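PDB 5AWV: putative hexose oxidase, which probably oxidises the sugar of teicoplanin-type glycopeptide antibiotics with the help of a covalently attached FAD cofactor. Local coordinates for residues D411-A416 and K496-R501. Residues are numbered along the deposited sequence; the frame is centred on the assembly and turned at random.
Sequences DPAATA and KGNHPR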
loop_
_atom_site.group_PDB
_atom_site.type_symbol
_atom_site.label_atom_id
_atom_site.label_comp_id
_atom_site.label_asym_id
_atom_site.label_seq_id
_atom_site.Cartn_x
_atom_site.Cartn_y
_atom_site.Cartn_z
ATOM N N ASP A 411 17.784 12.340 1.821
ATOM C CA ASP A 411 18.873 11.617 2.401
ATOM C C ASP A 411 18.374 10.236 2.874
ATOM O O ASP A 411 17.287 10.139 3.423
ATOM C CB ASP A 411 19.348 12.376 3.621
ATOM C CG ASP A 411 20.540 11.733 4.258
ATOM O OD1 ASP A 411 20.367 10.854 5.106
ATOM O OD2 ASP A 411 21.683 12.072 3.831
ATOM N N PRO A 412 19.144 9.181 2.710
ATOM C CA PRO A 412 18.763 7.857 3.127
ATOM C C PRO A 412 18.303 7.689 4.567
ATOM O O PRO A 412 17.520 6.797 4.827
ATOM C CB PRO A 412 20.014 7.018 2.887
ATOM C CG PRO A 412 20.955 7.845 2.177
ATOM C CD PRO A 412 20.433 9.200 1.976
ATOM N N ALA A 413 18.792 8.531 5.505
ATOM C CA ALA A 413 18.399 8.473 6.918
ATOM C C ALA A 413 17.252 9.420 7.311
ATOM O O ALA A 413 16.760 9.307 8.444
ATOM C CB ALA A 413 19.633 8.800 7.813
ATOM N N ALA A 414 16.853 10.318 6.407
ATOM C CA ALA A 414 15.797 11.317 6.649
ATOM C C ALA A 414 14.460 10.750 6.729
ATOM O O ALA A 414 13.557 11.381 7.320
ATOM C CB ALA A 414 15.847 12.482 5.655
ATOM N N THR A 415 14.298 9.554 6.157
ATOM C CA THR A 415 13.105 8.751 6.373
ATOM C C THR A 415 13.534 7.362 6.640
ATOM O O THR A 415 14.710 7.053 6.563
ATOM C CB THR A 415 12.111 8.737 5.160
ATOM O OG1 THR A 415 12.678 7.989 4.066
ATOM C CG2 THR A 415 11.774 10.135 4.745
ATOM N N ALA A 416 12.584 6.487 6.930
ATOM C CA ALA A 416 12.904 5.081 7.189
ATOM C C ALA A 416 13.190 4.278 5.868
ATOM O O ALA A 416 13.756 3.164 5.927
ATOM C CB ALA A 416 11.850 4.409 8.034
ATOM N N LYS A 496 18.556 -1.348 5.603
ATOM C CA LYS A 496 19.949 -0.996 5.561
ATOM C C LYS A 496 20.379 -0.335 6.860
ATOM O O LYS A 496 20.045 -0.868 7.947
ATOM C CB LYS A 496 20.265 -0.202 4.269
ATOM C CG LYS A 496 19.933 -0.889 2.934
ATOM C CD LYS A 496 20.300 -0.037 1.730
ATOM C CE LYS A 496 21.809 0.245 1.660
ATOM N NZ LYS A 496 22.117 1.198 0.619
ATOM N N GLY A 497 20.982 0.830 6.751
ATOM C CA GLY A 497 21.545 1.604 7.868
ATOM C C GLY A 497 20.460 2.234 8.746
ATOM O O GLY A 497 20.788 2.695 9.809
ATOM N N ASN A 498 19.147 2.140 8.389
ATOM C CA ASN A 498 18.064 2.580 9.249
ATOM C C ASN A 498 17.618 1.531 10.280
ATOM O O ASN A 498 16.803 1.843 11.155
ATOM C CB ASN A 498 16.855 3.085 8.398
ATOM C CG ASN A 498 17.188 4.329 7.580
ATOM O OD1 ASN A 498 18.061 5.106 7.969
ATOM N ND2 ASN A 498 16.483 4.545 6.425
ATOM N N HIS A 499 18.090 0.270 10.182
ATOM C CA HIS A 499 17.595 -0.711 11.021
ATOM C C HIS A 499 17.883 -0.382 12.556
ATOM O O HIS A 499 17.015 -0.598 13.422
ATOM C CB HIS A 499 18.135 -2.066 10.675
ATOM C CG HIS A 499 17.578 -3.113 11.535
ATOM N ND1 HIS A 499 18.354 -3.910 12.365
ATOM C CD2 HIS A 499 16.317 -3.513 11.701
ATOM C CE1 HIS A 499 17.560 -4.730 13.023
ATOM N NE2 HIS A 499 16.327 -4.530 12.605
ATOM N N PRO A 500 19.092 0.127 12.848
ATOM C CA PRO A 500 19.404 0.389 14.264
ATOM C C PRO A 500 18.448 1.393 14.873
ATOM O O PRO A 500 17.950 1.160 15.955
ATOM C CB PRO A 500 20.888 0.871 14.245
ATOM C CG PRO A 500 21.446 0.218 13.002
ATOM C CD PRO A 500 20.285 0.171 11.998
ATOM N N ARG A 501 18.192 2.500 14.206
ATOM C CA ARG A 501 17.208 3.445 14.700
ATOM C C ARG A 501 15.796 2.879 14.779
ATOM O O ARG A 501 15.104 3.081 15.789
ATOM C CB ARG A 501 17.220 4.698 13.881
ATOM C CG ARG A 501 16.302 5.756 14.505
ATOM C CD ARG A 501 16.467 7.034 13.762
ATOM N NE ARG A 501 15.633 8.040 14.379
ATOM C CZ ARG A 501 15.355 9.190 13.832
ATOM N NH1 ARG A 501 15.841 9.535 12.645
ATOM N NH2 ARG A 501 14.602 10.012 14.509
HETATM O O HOH W 1 17.768 8.426 10.841
#
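With CG beside its backbone N and anti to its carbonyl carbon (chi1 -65°), Asn-498 projects its amide into the loop 411-416, while Arg-501, its chain fully extended, runs alongside toward the same loop. The Asx turn that opens this loop, in which Asp-411 OD1 accepts from Ala-413 N (2.8 Å), lies within the connection between strands 395-402 and 424-432; Asn-498 belongs to the berberine-like region. An asparagine suits this buried place because one NH2 group can serve two backbone carbonyls. Asn-498 ND2 donates to Pro-412 O at 2.9 Å, nearly straight (165°) and close to the amide plane. Its second bond, to Ala-416 O (3.1 Å), approaches from above that carbonyl's plane, at 91° to the C=O, and so misses the lone pairs. Ala-413 CA lies 3.5 Å from Asn-498 OD1, and the small methyl of Ala-413 adds little bulk beside the amide. The ring of Pro-412 restricts its phi, which suits the central position of the Asx turn. Arg-501 has the length to come near Ala-413 O, and Trp-211 takes part in a cation-pi contact with it. A bridging water donates to Ala-413 O and accepts, in the guanidinium plane, from Arg-501 NH1 at 2.9 Å.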